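Local coordinates for RNA-binding protein Unr (Drosophila melanogaster, PDB 4QQB), which binds RNA to regulate dosage compensation in both sexes, and through this first cold-shock domain associates with the 3'-UTR of msl-2 transcripts, at residues E[6-11]-E[23-28]; E[12-17]-E[32-37]. All coordinates share one frame; numbering follows the deposited sequence.

Contact 1: E[6-11]-E[23-28]; sequences RETGII and CCERQA
Glu25 reaches back from the loop to Thr8 on strand 7-14, and its OE1 receives two donors from that one residue. The hydroxyl is the stronger: Thr8 OG1 gives its proton to Glu25 OE1 at 2.7 Å, nearly in line with the C-O bond. Thr8 N adds a weak bond to the same oxygen, 3.3 Å from Glu25 OE1. Thr8 OG1 can reach across because it sits between its own backbone N and carbonyl carbon (chi1 71°). With an alanine in place of Thr8 the hydroxyl bond would go, and the Glu25 carboxylate, keeping of these two bonds the weak one from the backbone N-H, is likely to swing away from the strand. The Thr8 carbonyl is satisfied too, since Cys24 N lies 2.8 Å from Thr8 O in an almost straight bond. Glu7 passes Glu25 in the opposite sense and heads for Arg26, where Glu7 OE2 lies over one face of the guanidinium, 3.0 Å from Arg26 NH2. No N-H points at that oxygen, so this salt bridge is held by charge alone. Beyond Thr8, Gly9 forms a non-hydrogen-bonded antiparallel pair with Cys23, CA to CA 4.1 Å. On the strand's other edge, Glu7 and Gly9 bond through their backbones to Phe52 and Val50. The arrangement belongs to the antiparallel sheet of the OB-type cold-shock fold, where the chain leaves strand 18-23 and loops round to strand 29-33.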
ATOM      1  N   ARG E   6       7.902 -10.029 -31.812  1.00110.65           N
ATOM      2  CA  ARG E   6       8.123  -8.601 -31.560  1.00104.24           C
ATOM      3  C   ARG E   6       7.624  -7.734 -32.718  1.00102.23           C
ATOM      4  O   ARG E   6       7.660  -8.150 -33.872  1.00103.91           O
ATOM      5  CB  ARG E   6       9.614  -8.335 -31.343  1.00 99.36           C
ATOM      6  CG  ARG E   6      10.262  -9.207 -30.280  1.00 99.42           C
ATOM      7  CD  ARG E   6      10.291  -8.530 -28.923  1.00102.53           C
ATOM      8  NE  ARG E   6      11.293  -7.464 -28.869  1.00106.30           N
ATOM      9  CZ  ARG E   6      11.750  -6.895 -27.751  1.00108.42           C
ATOM     10  NH1 ARG E   6      11.312  -7.282 -26.559  1.00112.48           N
ATOM     11  NH2 ARG E   6      12.660  -5.932 -27.822  1.00108.28           N
ATOM     12  N   GLU E   7       7.155  -6.530 -32.399  1.00101.39           N
ATOM     13  CA  GLU E   7       6.770  -5.544 -33.411  1.00 98.97           C
ATOM     14  C   GLU E   7       7.237  -4.140 -32.997  1.00 95.95           C
ATOM     15  O   GLU E   7       7.902  -3.984 -31.966  1.00 89.63           O
ATOM     16  CB  GLU E   7       5.258  -5.601 -33.693  1.00101.74           C
ATOM     17  CG  GLU E   7       4.338  -5.410 -32.494  1.00104.93           C
ATOM     18  CD  GLU E   7       2.922  -5.011 -32.902  1.00110.02           C
ATOM     19  OE1 GLU E   7       2.771  -4.017 -33.653  1.00114.07           O
ATOM     20  OE2 GLU E   7       1.957  -5.681 -32.466  1.00105.52           O
ATOM     21  N   THR E   8       6.907  -3.130 -33.803  1.00 93.26           N
ATOM     22  CA  THR E   8       7.459  -1.786 -33.626  1.00 91.88           C
ATOM     23  C   THR E   8       6.393  -0.704 -33.468  1.00 93.69           C
ATOM     24  O   THR E   8       5.240  -0.862 -33.899  1.00 92.18           O
ATOM     25  CB  THR E   8       8.347  -1.394 -34.820  1.00 90.92           C
ATOM     26  OG1 THR E   8       7.529  -1.173 -35.974  1.00 92.21           O
ATOM     27  CG2 THR E   8       9.358  -2.488 -35.123  1.00 91.05           C
ATOM     28  N   GLY E   9       6.808   0.405 -32.860  1.00 93.42           N
ATOM     29  CA  GLY E   9       5.924   1.546 -32.624  1.00 92.77           C
ATOM     30  C   GLY E   9       6.667   2.806 -32.204  1.00 91.49           C
ATOM     31  O   GLY E   9       7.880   2.780 -31.964  1.00 88.69           O
ATOM     32  N   ILE E  10       5.929   3.912 -32.118  1.00 89.86           N
ATOM     33  CA  ILE E  10       6.488   5.204 -31.718  1.00 91.53           C
ATOM     34  C   ILE E  10       5.878   5.638 -30.389  1.00 86.29           C
ATOM     35  O   ILE E  10       4.682   5.434 -30.155  1.00 87.60           O
ATOM     36  CB  ILE E  10       6.176   6.317 -32.751  1.00 98.49           C
ATOM     37  CG1 ILE E  10       6.228   5.795 -34.199  1.00103.42           C
ATOM     38  CG2 ILE E  10       7.116   7.505 -32.559  1.00 97.82           C
ATOM     39  CD1 ILE E  10       7.580   5.278 -34.639  1.00108.06           C
ATOM     40  N   ILE E  11       6.692   6.265 -29.541  1.00 77.96           N
ATOM     41  CA  ILE E  11       6.214   6.828 -28.275  1.00 75.26           C
ATOM     42  C   ILE E  11       5.244   7.995 -28.541  1.00 74.27           C
ATOM     43  O   ILE E  11       5.610   9.008 -29.128  1.00 72.54           O
ATOM     44  CB  ILE E  11       7.381   7.326 -27.388  1.00 75.63           C
ATOM     45  CG1 ILE E  11       8.368   6.190 -27.061  1.00 75.01           C
ATOM     46  CG2 ILE E  11       6.859   7.955 -26.102  1.00 74.34           C
ATOM     47  CD1 ILE E  11       7.828   5.120 -26.143  1.00 77.45           C
ATOM     48  N   CYS E  23       1.407   1.915 -32.528  1.00101.95           N
ATOM     49  CA  CYS E  23       1.955   0.730 -33.177  1.00107.71           C
ATOM     50  C   CYS E  23       2.069   0.956 -34.675  1.00105.87           C
ATOM     51  O   CYS E  23       1.171   1.524 -35.298  1.00 98.12           O
ATOM     52  CB  CYS E  23       1.071  -0.488 -32.908  1.00112.35           C
ATOM     53  SG  CYS E  23       0.978  -0.992 -31.175  1.00111.11           S
ATOM     54  N   CYS E  24       3.177   0.505 -35.252  1.00109.35           N
ATOM     55  CA  CYS E  24       3.424   0.704 -36.674  1.00111.16           C
ATOM     56  C   CYS E  24       2.691  -0.339 -37.500  1.00110.42           C
ATOM     57  O   CYS E  24       1.859   0.006 -38.339  1.00106.45           O
ATOM     58  CB  CYS E  24       4.919   0.660 -36.964  1.00112.03           C
ATOM     59  SG  CYS E  24       5.817   2.005 -36.162  1.00116.48           S
ATOM     60  N   GLU E  25       2.986  -1.610 -37.239  1.00112.03           N
ATOM     61  CA  GLU E  25       2.375  -2.724 -37.978  1.00111.32           C
ATOM     62  C   GLU E  25       1.168  -3.311 -37.235  1.00109.19           C
ATOM     63  O   GLU E  25       1.052  -4.522 -37.059  1.00111.00           O
ATOM     64  CB  GLU E  25       3.427  -3.794 -38.293  1.00112.15           C
ATOM     65  CG  GLU E  25       4.075  -4.449 -37.083  1.00113.55           C
ATOM     66  CD  GLU E  25       5.588  -4.356 -37.119  1.00114.99           C
ATOM     67  OE1 GLU E  25       6.102  -3.222 -37.023  1.00115.53           O
ATOM     68  OE2 GLU E  25       6.260  -5.405 -37.231  1.00114.36           O
ATOM     69  N   ARG E  26       0.258  -2.423 -36.844  1.00108.11           N
ATOM     70  CA  ARG E  26      -0.920  -2.746 -36.044  1.00104.44           C
ATOM     71  C   ARG E  26      -1.647  -1.429 -35.806  1.00101.93           C
ATOM     72  O   ARG E  26      -1.027  -0.448 -35.399  1.00101.06           O
ATOM     73  CB  ARG E  26      -0.504  -3.372 -34.703  1.00107.09           C
ATOM     74  CG  ARG E  26      -1.509  -3.229 -33.559  1.00109.13           C
ATOM     75  CD  ARG E  26      -2.392  -4.452 -33.358  1.00109.39           C
ATOM     76  NE  ARG E  26      -1.761  -5.414 -32.455  1.00111.11           N
ATOM     77  CZ  ARG E  26      -1.041  -6.473 -32.828  1.00113.72           C
ATOM     78  NH1 ARG E  26      -0.843  -6.764 -34.110  1.00123.47           N
ATOM     79  NH2 ARG E  26      -0.512  -7.263 -31.903  1.00107.60           N
ATOM     80  N   GLN E  27      -2.947  -1.390 -36.065  1.00101.47           N
ATOM     81  CA  GLN E  27      -3.719  -0.193 -35.766  1.00104.67           C
ATOM     82  C   GLN E  27      -4.157  -0.228 -34.307  1.00105.57           C
ATOM     83  O   GLN E  27      -5.236  -0.726 -33.984  1.00107.45           O
ATOM     84  CB  GLN E  27      -4.927  -0.075 -36.687  1.00111.11           C
ATOM     85  CG  GLN E  27      -5.754   1.173 -36.427  1.00118.80           C
ATOM     86  CD  GLN E  27      -6.718   1.475 -37.551  1.00124.76           C
ATOM     87  OE1 GLN E  27      -6.778   2.602 -38.044  1.00128.35           O
ATOM     88  NE2 GLN E  27      -7.475   0.465 -37.971  1.00127.00           N
ATOM     89  N   ALA E  28      -3.304   0.292 -33.426  1.00102.14           N
ATOM     90  CA  ALA E  28      -3.560   0.263 -31.988  1.00 94.14           C
ATOM     91  C   ALA E  28      -2.617   1.193 -31.251  1.00 93.53           C
ATOM     92  O   ALA E  28      -1.464   1.373 -31.654  1.00 93.46           O
ATOM     93  CB  ALA E  28      -3.398  -1.147 -31.452  1.00 92.18           C
TER

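Contact 2: E[12-17]-E[32-37]; sequences EKLLHS and FHFSQF. With nucleotides of chain A.
Ser17 and His33 both carry their side chains opposite the backbone N (chi1 -164° and -168°), which points Ser17 OG and His33 NE2 toward the same phosphate, that of C11 of chain A. This is the nucleic-acid-binding surface of the cold-shock domain. His33 NE2 donates to C11 OP2, which lies in the ring plane at its edge, 3.0 Å away; Ser17 OG is modelled too close to that oxygen for the details of its approach to be relied on. The C11 base lies against one face of the same imidazole, and His33 ND1 donates to Ser35 OG at 2.7 Å, so the ring is held at both nitrogens. His16 meets G10 of chain A with one face toward the guanine O6, and its backbone N gives that oxygen a weak bond. Farther along, the extended chain of Lys13 brings NZ to OP2 of G14 of chain A at 2.8 Å. Behind the RNA, Leu14 CD2 packs at the edge of the Phe34 ring and also meets Phe32 CZ at 4.1 Å. The two segments are joined directly by Phe34 N, which donates to Ser17 O at 3.0 Å. That same carbonyl oxygen also sits over one face of the Phe34 ring, 3.1 Å from Phe34 CG.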
ATOM      1  N   GLU E  12       4.007   7.835 -28.092  1.00 76.69           N
ATOM      2  CA  GLU E  12       2.933   8.796 -28.324  1.00 82.40           C
ATOM      3  C   GLU E  12       2.789   9.813 -27.191  1.00 83.60           C
ATOM      4  O   GLU E  12       2.466  10.982 -27.425  1.00 79.65           O
ATOM      5  CB  GLU E  12       1.615   8.032 -28.472  1.00 90.51           C
ATOM      6  CG  GLU E  12       0.941   8.143 -29.827  1.00 94.40           C
ATOM      7  CD  GLU E  12      -0.256   9.076 -29.806  1.00100.65           C
ATOM      8  OE1 GLU E  12      -1.283   8.730 -30.437  1.00101.44           O
ATOM      9  OE2 GLU E  12      -0.173  10.141 -29.144  1.00104.63           O
ATOM     10  N   LYS E  13       2.981   9.339 -25.963  1.00 86.58           N
ATOM     11  CA  LYS E  13       2.864  10.163 -24.764  1.00 85.87           C
ATOM     12  C   LYS E  13       3.538   9.468 -23.594  1.00 84.34           C
ATOM     13  O   LYS E  13       3.536   8.235 -23.520  1.00 81.04           O
ATOM     14  CB  LYS E  13       1.394  10.407 -24.411  1.00 87.76           C
ATOM     15  CG  LYS E  13       1.217  11.108 -23.073  1.00 89.01           C
ATOM     16  CD  LYS E  13      -0.128  11.794 -22.925  1.00 89.70           C
ATOM     17  CE  LYS E  13      -0.042  12.893 -21.877  1.00 90.78           C
ATOM     18  NZ  LYS E  13      -1.300  13.684 -21.815  1.00 95.34           N
ATOM     19  N   LEU E  14       4.090  10.266 -22.678  1.00 83.39           N
ATOM     20  CA  LEU E  14       4.722   9.748 -21.468  1.00 83.66           C
ATOM     21  C   LEU E  14       4.186  10.405 -20.200  1.00 85.41           C
ATOM     22  O   LEU E  14       3.936  11.610 -20.169  1.00 88.96           O
ATOM     23  CB  LEU E  14       6.226   9.972 -21.532  1.00 86.06           C
ATOM     24  CG  LEU E  14       6.953   9.260 -22.667  1.00 91.88           C
ATOM     25  CD1 LEU E  14       8.405   9.702 -22.697  1.00 95.14           C
ATOM     26  CD2 LEU E  14       6.862   7.749 -22.519  1.00 95.25           C
ATOM     27  N   LEU E  15       4.011   9.590 -19.163  1.00 85.12           N
ATOM     28  CA  LEU E  15       3.726  10.055 -17.811  1.00 85.93           C
ATOM     29  C   LEU E  15       4.946   9.718 -16.950  1.00 86.84           C
ATOM     30  O   LEU E  15       5.957   9.273 -17.483  1.00 93.59           O
ATOM     31  CB  LEU E  15       2.472   9.369 -17.277  1.00 87.19           C
ATOM     32  CG  LEU E  15       1.144   9.704 -17.967  1.00 87.98           C
ATOM     33  CD1 LEU E  15       0.841  11.194 -17.884  1.00 87.10           C
ATOM     34  CD2 LEU E  15       1.114   9.224 -19.410  1.00 89.48           C
ATOM     35  N   HIS E  16       4.870   9.921 -15.635  1.00 87.38           N
ATOM     36  CA  HIS E  16       6.029   9.662 -14.762  1.00 87.92           C
ATOM     37  C   HIS E  16       6.358   8.173 -14.624  1.00 84.00           C
ATOM     38  O   HIS E  16       7.480   7.817 -14.278  1.00 84.09           O
ATOM     39  CB  HIS E  16       5.827  10.266 -13.366  1.00 90.60           C
ATOM     40  CG  HIS E  16       5.538  11.734 -13.380  1.00 99.70           C
ATOM     41  ND1 HIS E  16       4.674  12.330 -12.488  1.00106.66           N
ATOM     42  CD2 HIS E  16       5.979  12.723 -14.194  1.00104.82           C
ATOM     43  CE1 HIS E  16       4.602  13.625 -12.746  1.00111.20           C
ATOM     44  NE2 HIS E  16       5.383  13.889 -13.778  1.00107.65           N
ATOM     45  N   SER E  17       5.378   7.314 -14.886  1.00 81.28           N
ATOM     46  CA  SER E  17       5.523   5.883 -14.647  1.00 77.56           C
ATOM     47  C   SER E  17       5.147   4.974 -15.823  1.00 76.30           C
ATOM     48  O   SER E  17       5.552   3.813 -15.871  1.00 74.98           O
ATOM     49  CB  SER E  17       4.663   5.515 -13.455  1.00 77.37           C
ATOM     50  OG  SER E  17       5.046   4.259 -12.954  1.00 84.45           O
ATOM     51  N   PHE E  32       1.907   1.018 -21.733  1.00 73.22           N
ATOM     52  CA  PHE E  32       3.055   0.262 -21.242  1.00 74.63           C
ATOM     53  C   PHE E  32       3.596   0.886 -19.968  1.00 72.76           C
ATOM     54  O   PHE E  32       3.650   2.108 -19.848  1.00 74.29           O
ATOM     55  CB  PHE E  32       4.156   0.168 -22.308  1.00 77.38           C
ATOM     56  CG  PHE E  32       5.036   1.384 -22.393  1.00 77.86           C
ATOM     57  CD1 PHE E  32       4.705   2.438 -23.228  1.00 78.48           C
ATOM     58  CD2 PHE E  32       6.202   1.471 -21.640  1.00 80.58           C
ATOM     59  CE1 PHE E  32       5.518   3.556 -23.313  1.00 80.14           C
ATOM     60  CE2 PHE E  32       7.016   2.588 -21.711  1.00 79.23           C
ATOM     61  CZ  PHE E  32       6.673   3.631 -22.551  1.00 81.22           C
ATOM     62  N   HIS E  33       3.990   0.042 -19.022  1.00 73.53           N
ATOM     63  CA  HIS E  33       4.556   0.500 -17.758  1.00 78.33           C
ATOM     64  C   HIS E  33       6.085   0.485 -17.843  1.00 79.53           C
ATOM     65  O   HIS E  33       6.666  -0.361 -18.523  1.00 79.64           O
ATOM     66  CB  HIS E  33       4.067  -0.393 -16.614  1.00 79.47           C
ATOM     67  CG  HIS E  33       4.361   0.156 -15.253  1.00 82.39           C
ATOM     68  ND1 HIS E  33       5.139  -0.510 -14.333  1.00 83.71           N
ATOM     69  CD2 HIS E  33       3.992   1.316 -14.661  1.00 84.28           C
ATOM     70  CE1 HIS E  33       5.235   0.213 -13.232  1.00 82.24           C
ATOM     71  NE2 HIS E  33       4.541   1.323 -13.402  1.00 81.88           N
ATOM     72  N   PHE E  34       6.737   1.409 -17.142  1.00 79.19           N
ATOM     73  CA  PHE E  34       8.199   1.508 -17.194  1.00 82.01           C
ATOM     74  C   PHE E  34       8.926   0.265 -16.663  1.00 83.54           C
ATOM     75  O   PHE E  34      10.122   0.102 -16.905  1.00 89.04           O
ATOM     76  CB  PHE E  34       8.693   2.783 -16.496  1.00 80.52           C
ATOM     77  CG  PHE E  34       8.291   4.062 -17.195  1.00 80.55           C
ATOM     78  CD1 PHE E  34       7.745   4.051 -18.488  1.00 80.00           C
ATOM     79  CD2 PHE E  34       8.483   5.289 -16.571  1.00 79.60           C
ATOM     80  CE1 PHE E  34       7.387   5.231 -19.118  1.00 78.72           C
ATOM     81  CE2 PHE E  34       8.123   6.471 -17.199  1.00 77.37           C
ATOM     82  CZ  PHE E  34       7.575   6.441 -18.473  1.00 77.77           C
ATOM     83  N   SER E  35       8.205  -0.601 -15.954  1.00 81.90           N
ATOM     84  CA  SER E  35       8.688  -1.943 -15.643  1.00 82.87           C
ATOM     85  C   SER E  35       9.100  -2.702 -16.896  1.00 86.60           C
ATOM     86  O   SER E  35      10.036  -3.492 -16.860  1.00 94.87           O
ATOM     87  CB  SER E  35       7.603  -2.753 -14.941  1.00 83.16           C
ATOM     88  OG  SER E  35       7.202  -2.125 -13.743  1.00 83.75           O
ATOM     89  N   GLN E  36       8.392  -2.474 -17.996  1.00 87.57           N
ATOM     90  CA  GLN E  36       8.686  -3.155 -19.253  1.00 94.55           C
ATOM     91  C   GLN E  36       9.787  -2.526 -20.097  1.00 99.15           C
ATOM     92  O   GLN E  36      10.177  -3.108 -21.112  1.00102.12           O
ATOM     93  CB  GLN E  36       7.415  -3.253 -20.094  1.00 98.00           C
ATOM     94  CG  GLN E  36       6.307  -4.041 -19.430  1.00 95.19           C
ATOM     95  CD  GLN E  36       6.778  -5.404 -18.983  1.00 93.36           C
ATOM     96  OE1 GLN E  36       6.580  -6.398 -19.678  1.00 94.09           O
ATOM     97  NE2 GLN E  36       7.430  -5.453 -17.826  1.00 91.26           N
ATOM     98  N   PHE E  37      10.281  -1.355 -19.695  1.00105.32           N
ATOM     99  CA  PHE E  37      11.319  -0.663 -20.456  1.00106.88           C
ATOM    100  C   PHE E  37      12.723  -1.024 -19.983  1.00107.14           C
ATOM    101  O   PHE E  37      12.937  -1.278 -18.800  1.00105.66           O
ATOM    102  CB  PHE E  37      11.132   0.843 -20.370  1.00108.38           C
ATOM    103  CG  PHE E  37      11.973   1.601 -21.350  1.00113.23           C
ATOM    104  CD1 PHE E  37      11.665   1.574 -22.702  1.00114.22           C
ATOM    105  CD2 PHE E  37      13.082   2.325 -20.930  1.00114.94           C
ATOM    106  CE1 PHE E  37      12.439   2.264 -23.617  1.00116.17           C
ATOM    107  CE2 PHE E  37      13.861   3.017 -21.840  1.00116.98           C
ATOM    108  CZ  PHE E  37      13.539   2.985 -23.186  1.00118.97           C
TER
ATOM    109  P     G A  10       7.032   7.156  -8.998  1.00 78.08           P
ATOM    110  OP1   G A  10       7.272   7.506 -10.428  1.00 73.90           O
ATOM    111  OP2   G A  10       7.061   8.220  -7.959  1.00 77.92           O
ATOM    112  O5'   G A  10       5.629   6.408  -8.869  1.00 77.72           O
ATOM    113  C5'   G A  10       4.682   6.367  -9.957  1.00 73.52           C
ATOM    114  C4'   G A  10       3.271   6.366  -9.420  1.00 72.61           C
ATOM    115  O4'   G A  10       2.786   7.734  -9.351  1.00 77.22           O
ATOM    116  C3'   G A  10       2.258   5.590 -10.252  1.00 71.97           C
ATOM    117  O3'   G A  10       2.035   4.306  -9.698  1.00 69.40           O
ATOM    118  C2'   G A  10       0.992   6.429 -10.147  1.00 76.05           C
ATOM    119  O2'   G A  10       0.215   6.091  -9.017  1.00 78.74           O
ATOM    120  C1'   G A  10       1.559   7.844 -10.044  1.00 80.04           C
ATOM    121  N9    G A  10       1.801   8.505 -11.326  1.00 83.45           N
ATOM    122  C8    G A  10       2.239   7.924 -12.492  1.00 84.55           C
ATOM    123  N7    G A  10       2.358   8.774 -13.475  1.00 86.93           N
ATOM    124  C5    G A  10       1.972   9.989 -12.928  1.00 90.30           C
ATOM    125  C6    G A  10       1.893  11.278 -13.518  1.00 90.84           C
ATOM    126  O6    G A  10       2.165  11.613 -14.677  1.00 89.09           O
ATOM    127  N1    G A  10       1.452  12.231 -12.606  1.00 92.75           N
ATOM    128  C2    G A  10       1.128  11.979 -11.295  1.00 94.56           C
ATOM    129  N2    G A  10       0.721  13.033 -10.573  1.00100.44           N
ATOM    130  N3    G A  10       1.197  10.782 -10.733  1.00 93.97           N
ATOM    131  C4    G A  10       1.624   9.841 -11.602  1.00 91.14           C
ATOM    132  P     C A  11       2.383   3.009 -10.544  1.00 65.31           P
ATOM    133  OP1   C A  11       2.691   1.925  -9.591  1.00 63.80           O
ATOM    134  OP2   C A  11       3.383   3.384 -11.562  1.00 61.20           O
ATOM    135  O5'   C A  11       1.004   2.654 -11.258  1.00 65.94           O
ATOM    136  C5'   C A  11       0.524   3.426 -12.371  1.00 68.81           C
ATOM    137  C4'   C A  11      -0.254   2.545 -13.319  1.00 71.28           C
ATOM    138  O4'   C A  11       0.616   1.506 -13.850  1.00 72.10           O
ATOM    139  C3'   C A  11      -1.446   1.817 -12.705  1.00 74.06           C
ATOM    140  O3'   C A  11      -2.546   1.828 -13.607  1.00 74.83           O
ATOM    141  C2'   C A  11      -0.922   0.397 -12.518  1.00 70.26           C
ATOM    142  O2'   C A  11      -1.949  -0.569 -12.489  1.00 69.91           O
ATOM    143  C1'   C A  11      -0.034   0.256 -13.748  1.00 71.25           C
ATOM    144  N1    C A  11       0.990  -0.798 -13.641  1.00 70.72           N
ATOM    145  C2    C A  11       0.959  -1.885 -14.528  1.00 70.71           C
ATOM    146  O2    C A  11       0.062  -1.942 -15.383  1.00 69.73           O
ATOM    147  N3    C A  11       1.903  -2.847 -14.426  1.00 71.99           N
ATOM    148  C4    C A  11       2.854  -2.752 -13.493  1.00 73.95           C
ATOM    149  N4    C A  11       3.767  -3.723 -13.428  1.00 72.87           N
ATOM    150  C5    C A  11       2.907  -1.658 -12.578  1.00 75.48           C
ATOM    151  C6    C A  11       1.968  -0.710 -12.691  1.00 70.92           C
ATOM    152  P     G A  14      -2.948  13.627 -18.787  1.00 74.51           P
ATOM    153  OP1   G A  14      -4.178  14.212 -19.386  1.00 71.06           O
ATOM    154  OP2   G A  14      -1.620  14.225 -19.093  1.00 70.93           O
ATOM    155  O5'   G A  14      -3.109  13.573 -17.205  1.00 72.95           O
ATOM    156  C5'   G A  14      -4.258  14.140 -16.562  1.00 76.28           C
ATOM    157  C4'   G A  14      -3.875  14.686 -15.212  1.00 79.19           C
ATOM    158  O4'   G A  14      -3.853  13.595 -14.263  1.00 77.55           O
ATOM    159  C3'   G A  14      -2.525  15.400 -15.148  1.00 81.50           C
ATOM    160  O3'   G A  14      -2.605  16.804 -14.827  1.00 89.18           O
ATOM    161  C2'   G A  14      -1.615  14.453 -14.346  1.00 80.75           C
ATOM    162  O2'   G A  14      -0.794  15.072 -13.378  1.00 80.07           O
ATOM    163  C1'   G A  14      -2.595  13.518 -13.632  1.00 83.24           C
ATOM    164  N9    G A  14      -2.191  12.114 -13.628  1.00 87.68           N
ATOM    165  C8    G A  14      -1.885  11.343 -14.724  1.00 88.47           C
ATOM    166  N7    G A  14      -1.592  10.108 -14.416  1.00 88.26           N
ATOM    167  C5    G A  14      -1.734  10.054 -13.036  1.00 91.39           C
ATOM    168  C6    G A  14      -1.559   8.972 -12.135  1.00 94.47           C
ATOM    169  O6    G A  14      -1.229   7.805 -12.387  1.00 99.22           O
ATOM    170  N1    G A  14      -1.802   9.355 -10.820  1.00 94.09           N
ATOM    171  C2    G A  14      -2.172  10.616 -10.421  1.00 91.78           C
ATOM    172  N2    G A  14      -2.365  10.790  -9.105  1.00 89.47           N
ATOM    173  N3    G A  14      -2.345  11.633 -11.251  1.00 91.89           N
ATOM    174  C4    G A  14      -2.110  11.283 -12.535  1.00 90.52           C
TER

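How the contacts relate
Both contacts draw on strand 7-14 of the five-stranded antiparallel sheet: contact 1 uses its first part, and contact 2 its end and the turn that follows. Their centres are about 15 Å apart, on opposite sides of the centre of the domain. Along the sequence the order is 6-11, 12-17, 23-28, 32-37, so the two contacts interleave; strand 18-23 lies between the halves of contact 2 and leads into the second half of contact 1. They meet where Ile11 CD1 packs 4.0 Å from Phe32 CE1. Contact 2 grips the RNA directly, whereas the nearest atom of contact 1 is about 10 Å from it, so one strand links the RNA-binding surface to a region away from it.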